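Local coordinates for protein Nrps/pks (Streptomyces albus, PDB 4OPF) that is a ketosynthase domain of the AT-less NRPS/PKS line that makes oxazolomycin, and probably passes the acyl chain on rather than extending it, at residues A270-M275 and A311-D316; A182-V187 and L230-L235. All coordinates share one frame; numbering follows the deposited sequence.

Interaction 1 (A270-M275 and A311-D316); sequences AQRGVM and AAVYRD
A first torsion of 165° in V313 turns CG2 to R272 and CG1 to M275, with CG1 anti to the backbone N and CG2 anti to the carbonyl carbon. CG2 is thereby laid against helix 268-282 at R272, 3.5 Å from the backbone R272 O and 3.9 Å from R272 CB, with R272 CA also close. CG1 meets the same helix about one turn on, 4.1 Å from M275 CB. The backbones come nearest at the same place, R272 CA lying 6.2 Å from V313 CA. Beyond this wedge the aliphatic part of R272 passes obliquely across V313, and its CD reaches A312 CB at 4.2 Å before the chain bends at chi3.

M275, a selenomethionine, approaches differently. A nearly extended chi2 of -170° carries its SE out toward Y314, where it stops 4.0 Å from CE2. The selenium stands 5.3 Å from the ring centroid and 89° off the ring normal, so it lies at the edge of the aromatic ring, close to its plane: the edge-on form of a Met-aromatic contact. The two side chains cross at about a right angle. M275 also touches A309 and I310 of helix 300-314 and H404 of strand 401-408. H404 NE2 is also hydrogen-bonded to Y314 OH, which ties the tyrosine's polar end to the central sheet.

The two segments are joined by van der Waals packing and this edge contact, without a polar bond between them, and they bury 224 Å² in all. The chemistry is accordingly that of helix 300-314 resting on helix 268-282: apolar toward the sheet, where M275 and Y314 are buried, and increasingly open to solvent toward R272 and A312.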
ATOM      1  N   ALA A 270       7.220   4.334  19.709  1.00 24.21           N
ATOM      2  CA  ALA A 270       6.737   4.335  18.333  1.00 23.40           C
ATOM      3  C   ALA A 270       5.716   5.452  18.150  1.00 23.68           C
ATOM      4  O   ALA A 270       5.676   6.086  17.130  1.00 23.72           O
ATOM      5  CB  ALA A 270       6.106   2.996  17.989  1.00 23.53           C
ATOM      6  N   GLN A 271       4.916   5.732  19.159  1.00 24.87           N
ATOM      7  CA  GLN A 271       3.987   6.882  19.093  1.00 24.99           C
ATOM      8  C   GLN A 271       4.717   8.216  19.047  1.00 24.61           C
ATOM      9  O   GLN A 271       4.416   9.024  18.188  1.00 24.68           O
ATOM     10  CB  GLN A 271       2.993   6.841  20.234  1.00 27.49           C
ATOM     11  CG  GLN A 271       2.078   5.616  20.163  1.00 29.34           C
ATOM     12  CD  GLN A 271       0.983   5.608  21.260  1.00 30.71           C
ATOM     13  OE1 GLN A 271       0.703   6.609  21.913  1.00 32.57           O
ATOM     14  NE2 GLN A 271       0.378   4.481  21.435  1.00 33.22           N
ATOM     15  N   ARG A 272       5.728   8.406  19.890  1.00 24.79           N
ATOM     16  CA  ARG A 272       6.579   9.575  19.764  1.00 25.31           C
ATOM     17  C   ARG A 272       7.224   9.648  18.388  1.00 25.04           C
ATOM     18  O   ARG A 272       7.174  10.680  17.751  1.00 25.46           O
ATOM     19  CB  ARG A 272       7.650   9.609  20.839  1.00 25.20           C
ATOM     20  CG  ARG A 272       7.116   9.811  22.245  1.00 27.41           C
ATOM     21  CD  ARG A 272       8.225   9.964  23.306  1.00 28.77           C
ATOM     22  NE  ARG A 272       8.909   8.741  23.655  1.00 28.86           N
ATOM     23  CZ  ARG A 272       8.528   7.876  24.593  1.00 34.52           C
ATOM     24  NH1 ARG A 272       9.230   6.777  24.822  1.00 35.32           N
ATOM     25  NH2 ARG A 272       7.442   8.071  25.318  1.00 36.93           N
ATOM     26  N   GLY A 273       7.793   8.546  17.923  1.00 25.17           N
ATOM     27  CA  GLY A 273       8.522   8.538  16.684  1.00 25.36           C
ATOM     28  C   GLY A 273       7.654   8.907  15.474  1.00 24.63           C
ATOM     29  O   GLY A 273       8.077   9.645  14.612  1.00 23.33           O
ATOM     30  N   VAL A 274       6.425   8.388  15.400  1.00 23.84           N
ATOM     31  CA  VAL A 274       5.606   8.634  14.220  1.00 22.03           C
ATOM     32  C   VAL A 274       5.188  10.094  14.216  1.00 22.80           C
ATOM     33  O   VAL A 274       5.127  10.742  13.165  1.00 23.08           O
ATOM     34  CB  VAL A 274       4.412   7.689  14.129  1.00 22.25           C
ATOM     35  CG1 VAL A 274       3.276   8.120  15.047  1.00 22.17           C
ATOM     36  CG2 VAL A 274       3.927   7.666  12.722  1.00 22.26           C
HETATM   37  N   MSE A 275       4.958  10.647  15.388  1.00 23.97           N
HETATM   38  CA  MSE A 275       4.564  12.065  15.432  1.00 24.38           C
HETATM   39  C   MSE A 275       5.756  12.953  15.100  1.00 24.57           C
HETATM   40  O   MSE A 275       5.616  13.893  14.320  1.00 23.62           O
HETATM   41  CB  MSE A 275       3.990  12.482  16.774  1.00 23.72           C
HETATM   42  CG  MSE A 275       2.675  11.757  17.107  1.00 24.67           C
HETATM   43 SE   MSE A 275       1.798  12.542  18.703  0.65 27.61          SE
HETATM   44  CE  MSE A 275       2.862  11.626  20.014  1.00 26.33           C
ATOM     45  N   ALA A 311       2.750  15.579  24.702  1.00 27.67           N
ATOM     46  CA  ALA A 311       3.508  16.571  25.425  1.00 31.78           C
ATOM     47  C   ALA A 311       5.000  16.497  25.081  1.00 33.62           C
ATOM     48  O   ALA A 311       5.648  17.552  24.832  1.00 35.36           O
ATOM     49  CB  ALA A 311       3.299  16.434  26.930  1.00 32.21           C
ATOM     50  N   ALA A 312       5.550  15.278  25.023  1.00 31.96           N
ATOM     51  CA  ALA A 312       6.977  15.114  24.789  1.00 31.42           C
ATOM     52  C   ALA A 312       7.388  15.564  23.394  1.00 31.15           C
ATOM     53  O   ALA A 312       8.438  16.155  23.218  1.00 33.66           O
ATOM     54  CB  ALA A 312       7.431  13.681  25.061  1.00 32.32           C
ATOM     55  N   VAL A 313       6.565  15.330  22.403  1.00 28.57           N
ATOM     56  CA  VAL A 313       6.931  15.639  21.065  1.00 28.12           C
ATOM     57  C   VAL A 313       6.561  17.092  20.724  1.00 27.65           C
ATOM     58  O   VAL A 313       7.346  17.796  20.083  1.00 28.83           O
ATOM     59  CB  VAL A 313       6.217  14.720  20.061  1.00 28.75           C
ATOM     60  CG1 VAL A 313       6.313  15.276  18.640  1.00 29.42           C
ATOM     61  CG2 VAL A 313       6.820  13.330  20.076  1.00 30.19           C
ATOM     62  N   TYR A 314       5.354  17.500  21.085  1.00 26.94           N
ATOM     63  CA  TYR A 314       4.793  18.791  20.646  1.00 28.51           C
ATOM     64  C   TYR A 314       5.088  19.981  21.555  1.00 28.27           C
ATOM     65  O   TYR A 314       5.142  21.127  21.068  1.00 28.46           O
ATOM     66  CB  TYR A 314       3.259  18.673  20.462  1.00 28.64           C
ATOM     67  CG  TYR A 314       2.919  18.150  19.103  1.00 27.67           C
ATOM     68  CD1 TYR A 314       2.943  18.993  18.054  1.00 29.86           C
ATOM     69  CD2 TYR A 314       2.608  16.841  18.872  1.00 25.88           C
ATOM     70  CE1 TYR A 314       2.619  18.588  16.811  1.00 30.44           C
ATOM     71  CE2 TYR A 314       2.325  16.391  17.603  1.00 25.24           C
ATOM     72  CZ  TYR A 314       2.319  17.274  16.579  1.00 27.44           C
ATOM     73  OH  TYR A 314       2.121  16.952  15.271  1.00 27.01           O
ATOM     74  N   ARG A 315       5.271  19.705  22.840  1.00 27.15           N
ATOM     75  CA  ARG A 315       5.420  20.741  23.867  1.00 28.78           C
ATOM     76  C   ARG A 315       6.585  20.516  24.837  1.00 29.15           C
ATOM     77  O   ARG A 315       6.484  20.824  26.020  1.00 30.36           O
ATOM     78  CB  ARG A 315       4.102  20.943  24.642  1.00 28.19           C
ATOM     79  CG  ARG A 315       2.957  21.542  23.798  1.00 28.59           C
ATOM     80  CD  ARG A 315       3.304  22.873  23.144  1.00 29.80           C
ATOM     81  NE  ARG A 315       2.163  23.413  22.417  1.00 29.56           N
ATOM     82  CZ  ARG A 315       1.929  23.249  21.110  1.00 29.85           C
ATOM     83  NH1 ARG A 315       2.729  22.565  20.334  1.00 29.42           N
ATOM     84  NH2 ARG A 315       0.847  23.769  20.573  1.00 30.90           N
ATOM     85  N   ASP A 316       7.696  20.005  24.328  1.00 29.75           N
ATOM     86  CA  ASP A 316       8.843  19.716  25.174  1.00 31.45           C
ATOM     87  C   ASP A 316       9.509  21.029  25.524  1.00 33.13           C
ATOM     88  O   ASP A 316      10.015  21.689  24.654  1.00 34.03           O
ATOM     89  CB  ASP A 316       9.821  18.787  24.430  1.00 32.83           C
ATOM     90  CG  ASP A 316      10.878  18.249  25.337  1.00 36.43           C
ATOM     91  OD1 ASP A 316      10.710  18.436  26.571  1.00 37.94           O
ATOM     92  OD2 ASP A 316      11.914  17.726  24.854  1.00 36.51           O
TER

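Interaction 2 (A182-V187 and L230-L235)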
ATOM      1  N   ALA A 182      -5.006  11.945  -6.573  1.00 20.70           N
ATOM      2  CA  ALA A 182      -5.330  10.744  -5.806  1.00 21.03           C
ATOM      3  C   ALA A 182      -6.680  10.840  -5.102  1.00 21.91           C
ATOM      4  O   ALA A 182      -7.037  11.887  -4.527  1.00 22.12           O
ATOM      5  CB  ALA A 182      -4.275  10.501  -4.753  1.00 21.05           C
ATOM      6  N   VAL A 183      -7.421   9.757  -5.151  1.00 19.13           N
ATOM      7  CA  VAL A 183      -8.607   9.630  -4.368  1.00 20.43           C
ATOM      8  C   VAL A 183      -8.200   8.828  -3.129  1.00 20.50           C
ATOM      9  O   VAL A 183      -7.596   7.748  -3.251  1.00 19.51           O
ATOM     10  CB  VAL A 183      -9.664   8.821  -5.142  1.00 20.66           C
ATOM     11  CG1 VAL A 183     -10.818   8.470  -4.257  1.00 21.87           C
ATOM     12  CG2 VAL A 183     -10.139   9.551  -6.373  1.00 21.26           C
ATOM     13  N   VAL A 184      -8.540   9.315  -1.953  1.00 19.14           N
ATOM     14  CA  VAL A 184      -8.262   8.616  -0.702  1.00 18.40           C
ATOM     15  C   VAL A 184      -9.588   8.492   0.029  1.00 19.73           C
ATOM     16  O   VAL A 184     -10.304   9.461   0.182  1.00 19.39           O
ATOM     17  CB  VAL A 184      -7.280   9.426   0.147  1.00 19.97           C
ATOM     18  CG1 VAL A 184      -7.070   8.855   1.541  1.00 21.03           C
ATOM     19  CG2 VAL A 184      -5.949   9.441  -0.539  1.00 21.37           C
ATOM     20  N   ALA A 185      -9.917   7.304   0.503  1.00 19.90           N
ATOM     21  CA  ALA A 185     -11.177   7.081   1.148  1.00 21.50           C
ATOM     22  C   ALA A 185     -10.993   6.165   2.332  1.00 21.72           C
ATOM     23  O   ALA A 185     -10.069   5.375   2.390  1.00 21.32           O
ATOM     24  CB  ALA A 185     -12.152   6.387   0.206  1.00 21.66           C
ATOM     25  N   GLY A 186     -11.976   6.207   3.200  1.00 22.90           N
ATOM     26  CA  GLY A 186     -12.128   5.219   4.262  1.00 22.47           C
ATOM     27  C   GLY A 186     -13.585   4.871   4.326  1.00 23.61           C
ATOM     28  O   GLY A 186     -14.435   5.743   4.151  1.00 23.96           O
ATOM     29  N   VAL A 187     -13.884   3.614   4.616  1.00 23.52           N
ATOM     30  CA  VAL A 187     -15.256   3.165   4.658  1.00 24.47           C
ATOM     31  C   VAL A 187     -15.416   2.041   5.688  1.00 26.11           C
ATOM     32  O   VAL A 187     -14.566   1.162   5.810  1.00 24.76           O
ATOM     33  CB  VAL A 187     -15.749   2.672   3.260  1.00 26.07           C
ATOM     34  CG1 VAL A 187     -15.014   1.412   2.807  1.00 26.30           C
ATOM     35  CG2 VAL A 187     -17.226   2.407   3.250  1.00 27.69           C
ATOM     36  N   LEU A 230     -11.551  11.928  -0.084  1.00 22.13           N
ATOM     37  CA  LEU A 230     -10.779  13.158  -0.446  1.00 23.15           C
ATOM     38  C   LEU A 230     -10.243  13.033  -1.854  1.00 24.62           C
ATOM     39  O   LEU A 230      -9.831  11.930  -2.264  1.00 24.10           O
ATOM     40  CB  LEU A 230      -9.564  13.310   0.446  1.00 23.87           C
ATOM     41  CG  LEU A 230      -9.851  13.221   1.923  1.00 28.12           C
ATOM     42  CD1 LEU A 230      -8.545  13.305   2.656  1.00 31.24           C
ATOM     43  CD2 LEU A 230     -10.811  14.329   2.361  1.00 29.08           C
ATOM     44  N   LEU A 231     -10.261  14.131  -2.595  1.00 23.78           N
ATOM     45  CA  LEU A 231      -9.504  14.218  -3.824  1.00 24.35           C
ATOM     46  C   LEU A 231      -8.297  15.120  -3.541  1.00 24.48           C
ATOM     47  O   LEU A 231      -8.463  16.252  -3.070  1.00 24.76           O
ATOM     48  CB  LEU A 231     -10.366  14.726  -4.987  1.00 26.11           C
ATOM     49  CG  LEU A 231      -9.640  14.904  -6.349  1.00 27.91           C
ATOM     50  CD1 LEU A 231      -9.217  13.605  -6.986  1.00 28.04           C
ATOM     51  CD2 LEU A 231     -10.496  15.631  -7.366  1.00 29.00           C
ATOM     52  N   LEU A 232      -7.110  14.629  -3.878  1.00 22.40           N
ATOM     53  CA  LEU A 232      -5.835  15.286  -3.634  1.00 23.04           C
ATOM     54  C   LEU A 232      -5.044  15.558  -4.887  1.00 23.88           C
ATOM     55  O   LEU A 232      -5.015  14.739  -5.810  1.00 22.58           O
ATOM     56  CB  LEU A 232      -4.986  14.399  -2.778  1.00 22.73           C
ATOM     57  CG  LEU A 232      -5.595  13.850  -1.501  1.00 24.86           C
ATOM     58  CD1 LEU A 232      -4.604  12.979  -0.759  1.00 26.20           C
ATOM     59  CD2 LEU A 232      -6.059  14.950  -0.571  1.00 27.19           C
ATOM     60  N   LYS A 233      -4.358  16.679  -4.905  1.00 25.09           N
ATOM     61  CA  LYS A 233      -3.419  17.043  -5.982  1.00 26.79           C
ATOM     62  C   LYS A 233      -2.213  17.786  -5.358  1.00 26.63           C
ATOM     63  O   LYS A 233      -2.356  18.427  -4.326  1.00 27.07           O
ATOM     64  CB  LYS A 233      -4.064  18.047  -6.925  1.00 31.34           C
ATOM     65  CG  LYS A 233      -5.128  17.494  -7.827  1.00 37.60           C
ATOM     66  CD  LYS A 233      -5.824  18.558  -8.682  1.00 37.62           C
ATOM     67  CE  LYS A 233      -4.912  19.134  -9.738  1.00 39.20           C
ATOM     68  NZ  LYS A 233      -5.780  19.626 -10.848  1.00 42.01           N
ATOM     69  N   PRO A 234      -1.095  17.824  -6.045  1.00 25.87           N
ATOM     70  CA  PRO A 234       0.014  18.658  -5.564  1.00 28.75           C
ATOM     71  C   PRO A 234      -0.446  20.126  -5.499  1.00 30.10           C
ATOM     72  O   PRO A 234      -1.186  20.592  -6.396  1.00 29.26           O
ATOM     73  CB  PRO A 234       1.077  18.480  -6.669  1.00 29.69           C
ATOM     74  CG  PRO A 234       0.714  17.186  -7.373  1.00 29.22           C
ATOM     75  CD  PRO A 234      -0.795  17.201  -7.345  1.00 27.35           C
ATOM     76  N   LEU A 235      -0.097  20.823  -4.432  1.00 30.20           N
ATOM     77  CA  LEU A 235      -0.564  22.218  -4.248  1.00 31.80           C
ATOM     78  C   LEU A 235      -0.258  23.136  -5.434  1.00 34.39           C
ATOM     79  O   LEU A 235      -1.119  23.895  -5.861  1.00 33.40           O
ATOM     80  CB  LEU A 235       0.009  22.820  -2.991  1.00 32.32           C
ATOM     81  CG  LEU A 235      -0.376  24.266  -2.663  1.00 35.02           C
ATOM     82  CD1 LEU A 235      -1.885  24.423  -2.527  1.00 34.61           C
ATOM     83  CD2 LEU A 235       0.293  24.749  -1.362  1.00 34.97           C
TER
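V184 and L232 lie on the same face of the sheet as A182 and L230, and they cross obliquely, with V184 CG2 3.8 Å from L232 CD1. Because V184 pairs with L230 and A182 with L232, this contact runs diagonally between successive hydrogen-bonded pairs, the ones whose side chains share this face. A182 brings only its CB, 4.4 Å from L232 CB; A170 and L167 of helix 162-175 pack over this face. V183 and L231 point to the reverse face, where V183 CG2 meets L231 CD1 at 4.2 Å and F92 and A95 of helix 79-95 lie against them.

Between the two hydrogen-bonded pairs, V183 and L231 make a non-hydrogen-bonded one. L230 N donates to V184 O at 2.8 Å with an N-H...O angle of 174°, whereas A182 N to L232 O, at 2.9 Å, is more bent at 153°. L231 CD1 also folds back to 3.7 Å from A182 O. An angle of 145° between the strand directions records the sheet twist. The strand order 153-156, 107-112, 181-188, 226-234, 9-17, with helices 162-175 and 79-95 on the two faces, is as in one half of the layered alpha-beta-alpha-beta-alpha thiolase fold to which ketosynthases belong.

Interaction 2 belongs to the core and interaction 1 lies further out: their centres are about 10 and 20 Å from the centre of the chain. All six touching residues of 182-187 and 230-235 are buried, against two of five in 270-275 and 311-316. Interaction 2 pairs adjacent strands bound by backbone hydrogen bonds; interaction 1 joins two helices by apolar packing, part of it against backbone atoms, and by a selenium-aromatic edge contact. No element is common to both, and with nearest atoms about 16 Å apart they do not touch. Each nevertheless relates to the same mixed sheet, interaction 2 within it and interaction 1 in a helical layer resting on strands 390-396 and 401-408.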